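Local coordinates for putative surface-anchored fimbrial subunit (PDB 3HR6), which forms the shaft of the Corynebacterium diphtheriae pilus as its major subunit, SpaA, which is built of tandem Ig-like modules, at residues A[166-171]-A[253-258]; A[188-193]-A[229-234]; A[43-48]-A[75-80]; A[96-101]-A[116-121]. One frame throughout, in Å; residues are numbered along the deposited sequence.

Interaction 1: residues A[166-171]-A[253-258]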
loop_
_atom_site.group_PDB
_atom_site.type_symbol
_atom_site.label_atom_id
_atom_site.label_comp_id
_atom_site.label_asym_id
_atom_site.label_seq_id
_atom_site.Cartn_x
_atom_site.Cartn_y
_atom_site.Cartn_z
ATOM N N ASN A 166 8.364 -16.722 6.894
ATOM C CA ASN A 166 8.010 -15.330 6.959
ATOM C C ASN A 166 8.489 -14.527 5.757
ATOM O O ASN A 166 9.544 -14.771 5.193
ATOM C CB ASN A 166 8.590 -14.703 8.207
ATOM C CG ASN A 166 8.129 -15.381 9.466
ATOM O OD1 ASN A 166 6.937 -15.568 9.698
ATOM N ND2 ASN A 166 9.085 -15.798 10.291
ATOM N N VAL A 167 7.653 -13.564 5.391
ATOM C CA VAL A 167 7.992 -12.527 4.437
ATOM C C VAL A 167 8.357 -11.294 5.225
ATOM O O VAL A 167 7.895 -11.102 6.353
ATOM C CB VAL A 167 6.830 -12.253 3.449
ATOM C CG1 VAL A 167 5.488 -11.780 4.175
ATOM C CG2 VAL A 167 7.256 -11.260 2.306
ATOM N N LYS A 168 9.154 -10.444 4.611
ATOM C CA LYS A 168 9.452 -9.123 5.148
ATOM C C LYS A 168 9.118 -8.094 4.082
ATOM O O LYS A 168 9.385 -8.298 2.908
ATOM C CB LYS A 168 10.920 -9.033 5.519
ATOM C CG LYS A 168 11.374 -7.684 6.071
ATOM C CD LYS A 168 12.730 -7.842 6.723
ATOM C CE LYS A 168 13.369 -6.570 7.033
ATOM N NZ LYS A 168 14.726 -6.797 7.618
ATOM N N TYR A 169 8.472 -7.016 4.494
ATOM C CA TYR A 169 8.197 -5.890 3.623
ATOM C C TYR A 169 8.874 -4.645 4.119
ATOM O O TYR A 169 9.075 -4.462 5.301
ATOM C CB TYR A 169 6.722 -5.636 3.513
ATOM C CG TYR A 169 5.954 -6.689 2.807
ATOM C CD1 TYR A 169 6.221 -7.002 1.484
ATOM C CD2 TYR A 169 4.970 -7.389 3.450
ATOM C CE1 TYR A 169 5.472 -8.017 0.823
ATOM C CE2 TYR A 169 4.229 -8.349 2.822
ATOM C CZ TYR A 169 4.505 -8.669 1.511
ATOM O OH TYR A 169 3.725 -9.672 0.981
ATOM N N ARG A 170 9.222 -3.793 3.181
ATOM C CA ARG A 170 9.886 -2.521 3.425
ATOM C C ARG A 170 9.127 -1.478 2.619
ATOM O O ARG A 170 8.922 -1.633 1.408
ATOM C CB ARG A 170 11.328 -2.574 2.971
ATOM C CG ARG A 170 12.069 -1.304 3.145
ATOM C CD ARG A 170 13.405 -1.409 2.494
ATOM N NE ARG A 170 14.286 -0.319 2.861
ATOM C CZ ARG A 170 14.392 0.838 2.223
ATOM N NH1 ARG A 170 13.660 1.096 1.142
ATOM N NH2 ARG A 170 15.269 1.758 2.673
ATOM N N VAL A 171 8.679 -0.442 3.312
ATOM C CA VAL A 171 7.930 0.652 2.731
ATOM C C VAL A 171 8.677 1.954 2.974
ATOM O O VAL A 171 8.835 2.413 4.142
ATOM C CB VAL A 171 6.501 0.789 3.326
ATOM C CG1 VAL A 171 5.758 2.029 2.680
ATOM C CG2 VAL A 171 5.706 -0.481 3.125
ATOM N N VAL A 253 10.991 4.945 6.768
ATOM C CA VAL A 253 11.027 3.560 6.329
ATOM C C VAL A 253 10.404 2.691 7.398
ATOM O O VAL A 253 10.805 2.797 8.532
ATOM C CB VAL A 253 12.461 3.083 6.040
ATOM C CG1 VAL A 253 12.440 1.588 5.620
ATOM C CG2 VAL A 253 13.107 3.994 4.939
ATOM N N VAL A 254 9.357 1.969 7.030
ATOM C CA VAL A 254 8.676 1.009 7.864
ATOM C C VAL A 254 9.059 -0.349 7.330
ATOM O O VAL A 254 8.909 -0.626 6.113
ATOM C CB VAL A 254 7.154 1.201 7.796
ATOM C CG1 VAL A 254 6.391 0.103 8.591
ATOM C CG2 VAL A 254 6.813 2.614 8.277
ATOM N N GLU A 255 9.564 -1.208 8.215
ATOM C CA GLU A 255 9.780 -2.602 7.876
ATOM C C GLU A 255 9.055 -3.502 8.815
ATOM O O GLU A 255 8.903 -3.189 9.973
ATOM C CB GLU A 255 11.254 -2.965 7.893
ATOM C CG GLU A 255 12.004 -2.294 6.778
ATOM C CD GLU A 255 13.442 -2.802 6.685
ATOM O OE1 GLU A 255 14.041 -3.168 7.724
ATOM O OE2 GLU A 255 13.955 -2.859 5.552
ATOM N N PHE A 256 8.561 -4.620 8.293
ATOM C CA PHE A 256 7.948 -5.624 9.139
ATOM C C PHE A 256 8.008 -7.003 8.505
ATOM O O PHE A 256 8.158 -7.138 7.289
ATOM C CB PHE A 256 6.497 -5.218 9.457
ATOM C CG PHE A 256 5.575 -5.195 8.274
ATOM C CD1 PHE A 256 4.759 -6.264 7.969
ATOM C CD2 PHE A 256 5.507 -4.051 7.455
ATOM C CE1 PHE A 256 3.899 -6.199 6.855
ATOM C CE2 PHE A 256 4.664 -3.999 6.336
ATOM C CZ PHE A 256 3.845 -5.059 6.066
ATOM N N GLU A 257 7.867 -8.000 9.372
ATOM C CA GLU A 257 7.761 -9.384 8.955
ATOM C C GLU A 257 6.357 -9.920 9.282
ATOM O O GLU A 257 5.711 -9.475 10.230
ATOM C CB GLU A 257 8.805 -10.258 9.626
ATOM C CG GLU A 257 10.217 -9.958 9.238
ATOM C CD GLU A 257 11.206 -11.003 9.748
ATOM O OE1 GLU A 257 10.791 -12.158 9.978
ATOM O OE2 GLU A 257 12.397 -10.670 9.913
ATOM N N ALA A 258 5.898 -10.853 8.460
ATOM C CA ALA A 258 4.678 -11.588 8.782
ATOM C C ALA A 258 4.756 -13.002 8.248
ATOM O O ALA A 258 5.421 -13.240 7.243
ATOM C CB ALA A 258 3.478 -10.884 8.193
HETATM O O HOH W 1 13.537 -8.188 10.313
HETATM O O HOH W 2 15.675 -0.964 5.318
#
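The rings of Y169 and F256 meet obliquely, with their planes 55° apart. CD2 of Y169 comes to 3.7 Å from CZ of F256, while Y169 CB sits over the phenylalanine face, 4.2 Å from the ring centroid, in a CH-pi contact. F256 reaches its partner because CG lies between its own backbone N and carbonyl carbon (chi1 66°), which swings the ring across toward strand 166-174. Main-chain hydrogen bonds such as Y169 N to F256 O, 2.8 Å, tie the two antiparallel strands together within the five-stranded sheet of the Cna-B-like, Ig-like module. The aromatic face of this sheet is buried, and the apolar V167, V171, V254 and A258 suit it for that reason. Its other face is partly exposed and carries charges on long aliphatic stems. There E255 faces two bases: its OE1 is 3.7 Å from K168 NZ and its OE2 is 3.7 Å from R170 NE, both long salt bridges. The carboxylate and guanidinium planes stand 79° apart. A water bridges the arginine side of this network, accepting from R170 NE at 2.9 Å and donating to E255 OE2 at 2.6 Å. V253 adds CG1 over one guanidinium face.

Interaction 2: residues A[188-193]-A[229-234]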
loop_
_atom_site.group_PDB
_atom_site.type_symbol
_atom_site.label_atom_id
_atom_site.label_comp_id
_atom_site.label_asym_id
_atom_site.label_seq_id
_atom_site.Cartn_x
_atom_site.Cartn_y
_atom_site.Cartn_z
ATOM N N THR A 188 0.530 9.144 8.582
ATOM C CA THR A 188 0.208 7.756 8.825
ATOM C C THR A 188 0.658 6.896 7.644
ATOM O O THR A 188 0.442 7.265 6.502
ATOM C CB THR A 188 -1.303 7.594 9.038
ATOM O OG1 THR A 188 -1.694 8.290 10.226
ATOM C CG2 THR A 188 -1.696 6.112 9.191
ATOM N N VAL A 189 1.313 5.777 7.907
ATOM C CA VAL A 189 1.620 4.786 6.875
ATOM C C VAL A 189 0.841 3.544 7.285
ATOM O O VAL A 189 1.031 3.045 8.381
ATOM C CB VAL A 189 3.113 4.489 6.722
ATOM C CG1 VAL A 189 3.343 3.328 5.649
ATOM C CG2 VAL A 189 3.880 5.772 6.346
ATOM N N ALA A 190 -0.082 3.085 6.412
ATOM C CA ALA A 190 -0.905 1.923 6.712
ATOM C C ALA A 190 -0.774 0.899 5.635
ATOM O O ALA A 190 -0.567 1.219 4.466
ATOM C CB ALA A 190 -2.396 2.292 6.835
ATOM N N ASP A 191 -0.899 -0.351 6.059
ATOM C CA ASP A 191 -0.712 -1.462 5.109
ATOM C C ASP A 191 -1.719 -2.513 5.453
ATOM O O ASP A 191 -1.695 -3.054 6.565
ATOM C CB ASP A 191 0.735 -1.983 5.212
ATOM C CG ASP A 191 1.082 -3.001 4.136
ATOM O OD1 ASP A 191 0.185 -3.823 3.777
ATOM O OD2 ASP A 191 2.211 -2.949 3.659
ATOM N N LYS A 192 -2.647 -2.790 4.533
ATOM C CA LYS A 192 -3.641 -3.834 4.748
ATOM C C LYS A 192 -3.033 -5.068 4.141
ATOM O O LYS A 192 -3.001 -5.218 2.904
ATOM C CB LYS A 192 -5.003 -3.497 4.113
ATOM C CG LYS A 192 -6.140 -4.458 4.431
ATOM C CD LYS A 192 -7.430 -3.871 3.775
ATOM C CE LYS A 192 -8.680 -4.595 4.126
ATOM N NZ LYS A 192 -9.797 -3.946 3.406
ATOM N N LEU A 193 -2.474 -5.901 5.000
ATOM C CA LEU A 193 -1.753 -7.060 4.559
ATOM C C LEU A 193 -2.683 -7.948 3.730
ATOM O O LEU A 193 -3.850 -8.056 4.038
ATOM C CB LEU A 193 -1.212 -7.858 5.738
ATOM C CG LEU A 193 0.070 -7.349 6.458
ATOM C CD1 LEU A 193 -0.113 -5.977 7.061
ATOM C CD2 LEU A 193 0.497 -8.328 7.529
ATOM N N ARG A 229 -8.326 -9.570 6.958
ATOM C CA ARG A 229 -7.005 -8.987 6.778
ATOM C C ARG A 229 -6.587 -8.078 7.929
ATOM O O ARG A 229 -7.389 -7.344 8.469
ATOM C CB ARG A 229 -6.924 -8.239 5.461
ATOM C CG ARG A 229 -7.100 -9.214 4.262
ATOM C CD ARG A 229 -7.423 -8.451 3.044
ATOM N NE ARG A 229 -6.321 -7.603 2.631
ATOM C CZ ARG A 229 -6.348 -6.745 1.607
ATOM N NH1 ARG A 229 -7.460 -6.546 0.925
ATOM N NH2 ARG A 229 -5.274 -6.023 1.333
ATOM N N THR A 230 -5.298 -8.146 8.258
ATOM C CA THR A 230 -4.672 -7.258 9.239
ATOM C C THR A 230 -4.163 -5.995 8.575
ATOM O O THR A 230 -3.443 -6.054 7.585
ATOM C CB THR A 230 -3.466 -7.941 9.903
ATOM O OG1 THR A 230 -3.859 -9.194 10.430
ATOM C CG2 THR A 230 -2.946 -7.068 11.060
ATOM N N VAL A 231 -4.534 -4.841 9.124
ATOM C CA VAL A 231 -3.936 -3.581 8.800
ATOM C C VAL A 231 -2.889 -3.250 9.875
ATOM O O VAL A 231 -3.167 -3.330 11.076
ATOM C CB VAL A 231 -4.968 -2.445 8.816
ATOM C CG1 VAL A 231 -4.319 -1.117 8.446
ATOM C CG2 VAL A 231 -6.148 -2.757 7.886
ATOM N N LEU A 232 -1.690 -2.923 9.405
ATOM C CA LEU A 232 -0.613 -2.397 10.226
ATOM C C LEU A 232 -0.576 -0.904 9.983
ATOM O O LEU A 232 -0.595 -0.463 8.859
ATOM C CB LEU A 232 0.709 -3.003 9.803
ATOM C CG LEU A 232 1.986 -2.380 10.409
ATOM C CD1 LEU A 232 2.015 -2.440 11.924
ATOM C CD2 LEU A 232 3.220 -3.040 9.817
ATOM N N SER A 233 -0.486 -0.121 11.051
ATOM C CA SER A 233 -0.529 1.330 10.947
ATOM C C SER A 233 0.563 1.922 11.801
ATOM O O SER A 233 0.705 1.506 12.942
ATOM C CB SER A 233 -1.851 1.808 11.532
ATOM O OG SER A 233 -1.913 3.224 11.529
ATOM N N VAL A 234 1.293 2.861 11.208
ATOM C CA VAL A 234 2.374 3.610 11.873
ATOM C C VAL A 234 2.017 5.069 11.754
ATOM O O VAL A 234 1.830 5.571 10.666
ATOM C CB VAL A 234 3.709 3.369 11.231
ATOM C CG1 VAL A 234 4.787 4.323 11.894
ATOM C CG2 VAL A 234 4.096 1.876 11.340
#
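R229 hooks round the end of strand 187-192 and grips two successive carbonyls, those of K192 and L193. Its NE gives a nearly straight bond to L193 O (2.9 Å, 171°), which lies in the guanidinium plane, although the donor stands above the plane of that carbonyl. NH2 donates to K192 O, also at 2.9 Å, and this acceptor is tilted from the guanidinium plane. The bend at chi3 (66°) turns the head back over the neighbouring chain. Arginine suits the place because one flat group offers several N-H donors just where the strand ends and regular backbone pairing stops.

K192 crosses that head at about a right angle. Its extended stem lies over one guanidinium face, with CG 3.6 Å from R229 NH2, and its CG also touches V231 CG2 at 3.9 Å. The two cations come near each other, but each has an acid of its own: K192 NZ pairs with D285, and R229 NH2 with E287, so the repulsion is probably offset.

L193 turns to the other side, toward the interior. Its N donates to T230 O at 2.8 Å, the last main-chain bond of the ladder, and its CD1 lies 4.1 Å from L232 CB. Both leucines also pack on F256, as apolar branched chains can in a closed core. Further along, V189 and V234 exchange 2.8 Å backbone bonds in each direction. Antiparallel pairing with one face turned to a second sheet is typical of the Ig-like beta sandwich of the Cna-B-like module.

Interaction 3: residues A[43-48]-A[75-80]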
loop_
_atom_site.group_PDB
_atom_site.type_symbol
_atom_site.label_atom_id
_atom_site.label_comp_id
_atom_site.label_asym_id
_atom_site.label_seq_id
_atom_site.Cartn_x
_atom_site.Cartn_y
_atom_site.Cartn_z
ATOM N N ARG A 43 -20.139 29.379 3.982
ATOM C CA ARG A 43 -20.459 30.798 4.196
ATOM C C ARG A 43 -20.119 31.186 5.638
ATOM O O ARG A 43 -20.408 30.429 6.560
ATOM C CB ARG A 43 -21.935 31.077 3.930
ATOM C CG ARG A 43 -22.333 32.551 4.164
ATOM C CD ARG A 43 -23.681 32.902 3.551
ATOM N NE ARG A 43 -23.761 32.425 2.169
ATOM C CZ ARG A 43 -24.504 31.402 1.729
ATOM N NH1 ARG A 43 -25.296 30.704 2.548
ATOM N NH2 ARG A 43 -24.449 31.071 0.436
ATOM N N VAL A 44 -19.462 32.326 5.821
ATOM C CA VAL A 44 -19.188 32.826 7.170
ATOM C C VAL A 44 -20.445 33.490 7.709
ATOM O O VAL A 44 -20.923 34.492 7.169
ATOM C CB VAL A 44 -17.996 33.771 7.211
ATOM C CG1 VAL A 44 -17.728 34.248 8.634
ATOM C CG2 VAL A 44 -16.771 33.063 6.668
ATOM N N ASN A 45 -20.989 32.914 8.777
ATOM C CA ASN A 45 -22.233 33.419 9.339
ATOM C C ASN A 45 -22.093 34.830 9.870
ATOM O O ASN A 45 -21.072 35.187 10.465
ATOM C CB ASN A 45 -22.740 32.491 10.449
ATOM C CG ASN A 45 -23.104 31.129 9.936
ATOM O OD1 ASN A 45 -23.385 30.214 10.715
ATOM N ND2 ASN A 45 -23.097 30.972 8.621
ATOM N N GLU A 46 -23.132 35.625 9.625
ATOM C CA GLU A 46 -23.290 36.938 10.243
ATOM C C GLU A 46 -22.128 37.866 9.982
ATOM O O GLU A 46 -21.624 38.517 10.898
ATOM C CB GLU A 46 -23.470 36.786 11.746
ATOM C CG GLU A 46 -24.369 35.650 12.147
ATOM C CD GLU A 46 -24.729 35.737 13.597
ATOM O OE1 GLU A 46 -24.235 34.903 14.387
ATOM O OE2 GLU A 46 -25.486 36.660 13.946
ATOM N N ILE A 47 -21.699 37.907 8.729
ATOM C CA ILE A 47 -20.770 38.909 8.257
ATOM C C ILE A 47 -21.406 39.493 7.010
ATOM O O ILE A 47 -21.637 38.772 6.029
ATOM C CB ILE A 47 -19.407 38.317 7.887
ATOM C CG1 ILE A 47 -18.721 37.682 9.106
ATOM C CG2 ILE A 47 -18.518 39.389 7.306
ATOM C CD1 ILE A 47 -18.186 38.700 10.098
ATOM N N ASP A 48 -21.715 40.787 7.074
ATOM C CA ASP A 48 -22.242 41.545 5.952
ATOM C C ASP A 48 -21.150 42.531 5.569
ATOM O O ASP A 48 -20.913 43.519 6.264
ATOM C CB ASP A 48 -23.537 42.265 6.367
ATOM C CG ASP A 48 -24.131 43.120 5.255
ATOM O OD1 ASP A 48 -23.688 43.031 4.096
ATOM O OD2 ASP A 48 -25.078 43.883 5.558
ATOM N N LYS A 75 -19.730 28.768 13.468
ATOM C CA LYS A 75 -19.630 30.098 12.903
ATOM C C LYS A 75 -19.755 30.130 11.367
ATOM O O LYS A 75 -19.815 31.210 10.779
ATOM C CB LYS A 75 -18.303 30.721 13.338
ATOM C CG LYS A 75 -18.099 30.710 14.846
ATOM C CD LYS A 75 -17.372 31.953 15.351
ATOM C CE LYS A 75 -17.680 32.197 16.822
ATOM N NZ LYS A 75 -16.778 33.209 17.443
ATOM N N VAL A 76 -19.779 28.964 10.727
ATOM C CA VAL A 76 -19.927 28.870 9.273
ATOM C C VAL A 76 -21.069 27.904 8.912
ATOM O O VAL A 76 -21.441 27.046 9.716
ATOM C CB VAL A 76 -18.603 28.417 8.599
ATOM C CG1 VAL A 76 -17.452 29.336 9.022
ATOM C CG2 VAL A 76 -18.282 26.971 8.951
ATOM N N THR A 77 -21.592 28.047 7.693
ATOM C CA THR A 77 -22.588 27.145 7.114
ATOM C C THR A 77 -22.085 26.594 5.780
ATOM O O THR A 77 -21.727 27.373 4.887
ATOM C CB THR A 77 -23.912 27.902 6.856
ATOM O OG1 THR A 77 -24.286 28.638 8.030
ATOM C CG2 THR A 77 -25.028 26.948 6.459
ATOM N N LYS A 78 -22.068 25.265 5.648
ATOM C CA LYS A 78 -21.640 24.586 4.412
ATOM C C LYS A 78 -22.558 24.959 3.251
ATOM O O LYS A 78 -23.775 25.045 3.427
ATOM C CB LYS A 78 -21.589 23.053 4.581
ATOM C CG LYS A 78 -21.151 22.306 3.311
ATOM C CD LYS A 78 -20.960 20.810 3.499
ATOM C CE LYS A 78 -21.090 20.106 2.141
ATOM N NZ LYS A 78 -20.721 18.665 2.100
ATOM N N VAL A 79 -21.955 25.221 2.086
ATOM C CA VAL A 79 -22.685 25.510 0.860
ATOM C C VAL A 79 -22.636 24.313 -0.070
ATOM O O VAL A 79 -23.663 23.830 -0.535
ATOM C CB VAL A 79 -22.086 26.707 0.091
ATOM C CG1 VAL A 79 -22.858 26.907 -1.193
ATOM C CG2 VAL A 79 -22.088 27.988 0.932
ATOM N N ALA A 80 -21.427 23.840 -0.357
ATOM C CA ALA A 80 -21.248 22.720 -1.254
ATOM C C ALA A 80 -19.831 22.200 -1.175
ATOM O O ALA A 80 -18.957 22.817 -0.575
ATOM C CB ALA A 80 -21.574 23.118 -2.682
#
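R43 and T77 make the tight part of this contact, a hydrogen-bonded antiparallel pair in which R43 N donates to T77 O at 2.7 Å and T77 N returns a bond to R43 O at 2.9 Å. One more rung follows, from N45 N to K75 O, again 2.9 Å, although N45 has already left the strand. Between these rungs V44 and V76 point to the same face of the sheet, but only brush each other, with V44 CG2 4.5 Å from V76 CG1; both instead pack on L66 of helix 63-66, a greasy surface that suits valine. The strands 38-44 and 76-83 are neighbours in the mixed sheet of the N-terminal pilin domain. Their pairing is distorted by a classic beta bulge, where V79 and A80 both face L41. From within the bulge, V79 lays CG2 over one face of the R43 guanidinium, 3.9 Å from NH2. The arginine chain bends at chi3 (-48°), and NH2 goes on to bond the hydroxyl of Y99; a long, flexible stem with a polar head fits this partly exposed position. The contact loosens toward solvent: past N45 the chain of 43-48 veers off, and the K75 side chain leads outward, with a weak, long ion pair to E65.

Interaction 4: residues A[96-101]-A[116-121]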
loop_
_atom_site.group_PDB
_atom_site.type_symbol
_atom_site.label_atom_id
_atom_site.label_comp_id
_atom_site.label_asym_id
_atom_site.label_seq_id
_atom_site.Cartn_x
_atom_site.Cartn_y
_atom_site.Cartn_z
ATOM N N PRO A 96 -23.965 37.284 -2.240
ATOM C CA PRO A 96 -22.829 38.043 -1.724
ATOM C C PRO A 96 -22.590 37.779 -0.229
ATOM O O PRO A 96 -23.509 37.904 0.573
ATOM C CB PRO A 96 -23.235 39.493 -1.990
ATOM C CG PRO A 96 -24.141 39.408 -3.190
ATOM C CD PRO A 96 -24.890 38.123 -3.027
ATOM N N ALA A 97 -21.372 37.372 0.127
ATOM C CA ALA A 97 -21.047 37.006 1.512
ATOM C C ALA A 97 -19.532 36.882 1.687
ATOM O O ALA A 97 -18.800 37.007 0.715
ATOM C CB ALA A 97 -21.706 35.686 1.872
ATOM N N LEU A 98 -19.080 36.675 2.927
ATOM C CA LEU A 98 -17.718 36.212 3.208
ATOM C C LEU A 98 -17.738 34.693 3.189
ATOM O O LEU A 98 -18.595 34.067 3.830
ATOM C CB LEU A 98 -17.213 36.712 4.576
ATOM C CG LEU A 98 -15.743 36.411 4.952
ATOM C CD1 LEU A 98 -14.781 37.072 3.987
ATOM C CD2 LEU A 98 -15.430 36.854 6.399
ATOM N N TYR A 99 -16.819 34.091 2.431
ATOM C CA TYR A 99 -16.757 32.641 2.335
ATOM C C TYR A 99 -15.477 32.063 2.896
ATOM O O TYR A 99 -14.465 32.737 3.029
ATOM C CB TYR A 99 -16.954 32.177 0.888
ATOM C CG TYR A 99 -18.375 32.401 0.404
ATOM C CD1 TYR A 99 -19.353 31.436 0.593
ATOM C CD2 TYR A 99 -18.744 33.595 -0.235
ATOM C CE1 TYR A 99 -20.654 31.636 0.167
ATOM C CE2 TYR A 99 -20.060 33.797 -0.675
ATOM C CZ TYR A 99 -20.999 32.810 -0.478
ATOM O OH TYR A 99 -22.321 32.982 -0.876
ATOM N N LEU A 100 -15.539 30.794 3.244
ATOM C CA LEU A 100 -14.377 30.064 3.697
ATOM C C LEU A 100 -14.237 28.827 2.814
ATOM O O LEU A 100 -15.190 28.056 2.642
ATOM C CB LEU A 100 -14.511 29.703 5.187
ATOM C CG LEU A 100 -13.353 28.882 5.745
ATOM C CD1 LEU A 100 -12.209 29.783 6.132
ATOM C CD2 LEU A 100 -13.841 28.022 6.949
ATOM N N VAL A 101 -13.061 28.689 2.193
ATOM C CA VAL A 101 -12.773 27.582 1.303
ATOM C C VAL A 101 -11.887 26.593 2.049
ATOM O O VAL A 101 -10.801 26.957 2.521
ATOM C CB VAL A 101 -12.060 28.066 -0.003
ATOM C CG1 VAL A 101 -11.529 26.888 -0.818
ATOM C CG2 VAL A 101 -13.001 28.944 -0.837
ATOM N N PRO A 116 -7.472 26.236 5.370
ATOM C CA PRO A 116 -8.651 27.059 5.119
ATOM C C PRO A 116 -8.316 28.519 4.887
ATOM O O PRO A 116 -7.344 29.039 5.449
ATOM C CB PRO A 116 -9.461 26.890 6.402
ATOM C CG PRO A 116 -8.991 25.602 6.957
ATOM C CD PRO A 116 -7.566 25.542 6.670
ATOM N N PHE A 117 -9.094 29.180 4.034
ATOM C CA PHE A 117 -8.871 30.580 3.777
ATOM C C PHE A 117 -10.162 31.294 3.413
ATOM O O PHE A 117 -11.098 30.700 2.921
ATOM C CB PHE A 117 -7.805 30.768 2.686
ATOM C CG PHE A 117 -8.215 30.269 1.317
ATOM C CD1 PHE A 117 -8.753 31.141 0.378
ATOM C CD2 PHE A 117 -8.023 28.949 0.960
ATOM C CE1 PHE A 117 -9.138 30.701 -0.869
ATOM C CE2 PHE A 117 -8.412 28.491 -0.279
ATOM C CZ PHE A 117 -8.927 29.373 -1.213
ATOM N N LEU A 118 -10.181 32.588 3.684
ATOM C CA LEU A 118 -11.360 33.421 3.479
ATOM C C LEU A 118 -11.344 34.004 2.065
ATOM O O LEU A 118 -10.274 34.306 1.512
ATOM C CB LEU A 118 -11.384 34.554 4.501
ATOM C CG LEU A 118 -11.537 34.197 5.987
ATOM C CD1 LEU A 118 -11.189 35.398 6.878
ATOM C CD2 LEU A 118 -12.935 33.672 6.245
ATOM N N VAL A 119 -12.540 34.129 1.488
ATOM C CA VAL A 119 -12.751 34.774 0.182
ATOM C C VAL A 119 -14.035 35.584 0.254
ATOM O O VAL A 119 -15.096 35.031 0.500
ATOM C CB VAL A 119 -12.943 33.757 -0.972
ATOM C CG1 VAL A 119 -12.926 34.456 -2.290
ATOM C CG2 VAL A 119 -11.853 32.667 -0.948
ATOM N N ALA A 120 -13.926 36.871 0.009
ATOM C CA ALA A 120 -15.095 37.729 -0.135
ATOM C C ALA A 120 -15.656 37.599 -1.560
ATOM O O ALA A 120 -14.904 37.476 -2.529
ATOM C CB ALA A 120 -14.732 39.185 0.173
ATOM N N ALA A 121 -16.981 37.646 -1.694
ATOM C CA ALA A 121 -17.590 37.713 -3.015
ATOM C C ALA A 121 -18.824 38.581 -2.909
ATOM O O ALA A 121 -19.632 38.387 -2.008
ATOM C CB ALA A 121 -17.914 36.312 -3.554
#
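F117 and V101 lie side by side on adjoining antiparallel strands of the N-terminal pilin domain, a mixed beta sheet whose family is grouped with transthyretin-like folds. From CB the phenylalanine chain takes the cramped course between its backbone N and carbonyl carbon (chi1 66°), and this carries the ring across toward strand 97-103. Beyond CG, the atom CD2 passes 3.8 Å from V101 O. CE2 then meets V101 CG1 at 3.5 Å, and CE1 reaches V101 CB at 4.0 Å. The tip, CZ, is 3.6 Å from V101 CB, and CB stands over the ring face, displaced toward its rim, in a CH-pi contact. V137 and P139 of strand 131-143 also touch the ring. A flat aromatic suits this spot because its face offers a broad apolar surface to the compact, beta-branched valine.

V101 spends its other branch on V119, CG2 to CG2. Below these groups the backbones exchange paired hydrogen bonds, the straightest running from V101 N to F117 O at 171°.

On the reverse face leucines take over. L118 CD2 fits between the ends of two partners, 4.0 Å from L98 CD2 and 4.0 Å from L100 CD1, while L100 CD1 also meets P116 CB. Flexible, branched leucines can interlock in this way, whereas the small A120 leaves L98 close to the backbone. Y99 is held at its far end by a bond from its hydroxyl to T95 O, and near its root V119 O lies in the ring plane, at the edge, 4.0 Å from CD2.

How the interactions relate
Along the chain, interaction 3 closes first, then interaction 4, and interaction 2 is nested inside the loop closed by interaction 1. The first pair sits in the N-terminal pilin domain, with centres 8 Å apart, and shares one sheet: strands 38-44 and 97-103 are neighbours, joined by V44 N to L98 O at 2.8 Å. The second pair lies in the Cna-B-like module, with centres 11 Å apart, on two sheets that face each other; F256 CD2 packs 3.4 Å from L232 CD2 between them. Centres of the two groups are about 38 to 47 Å apart without touching, consistent with separate modules strung along a pilus shaft.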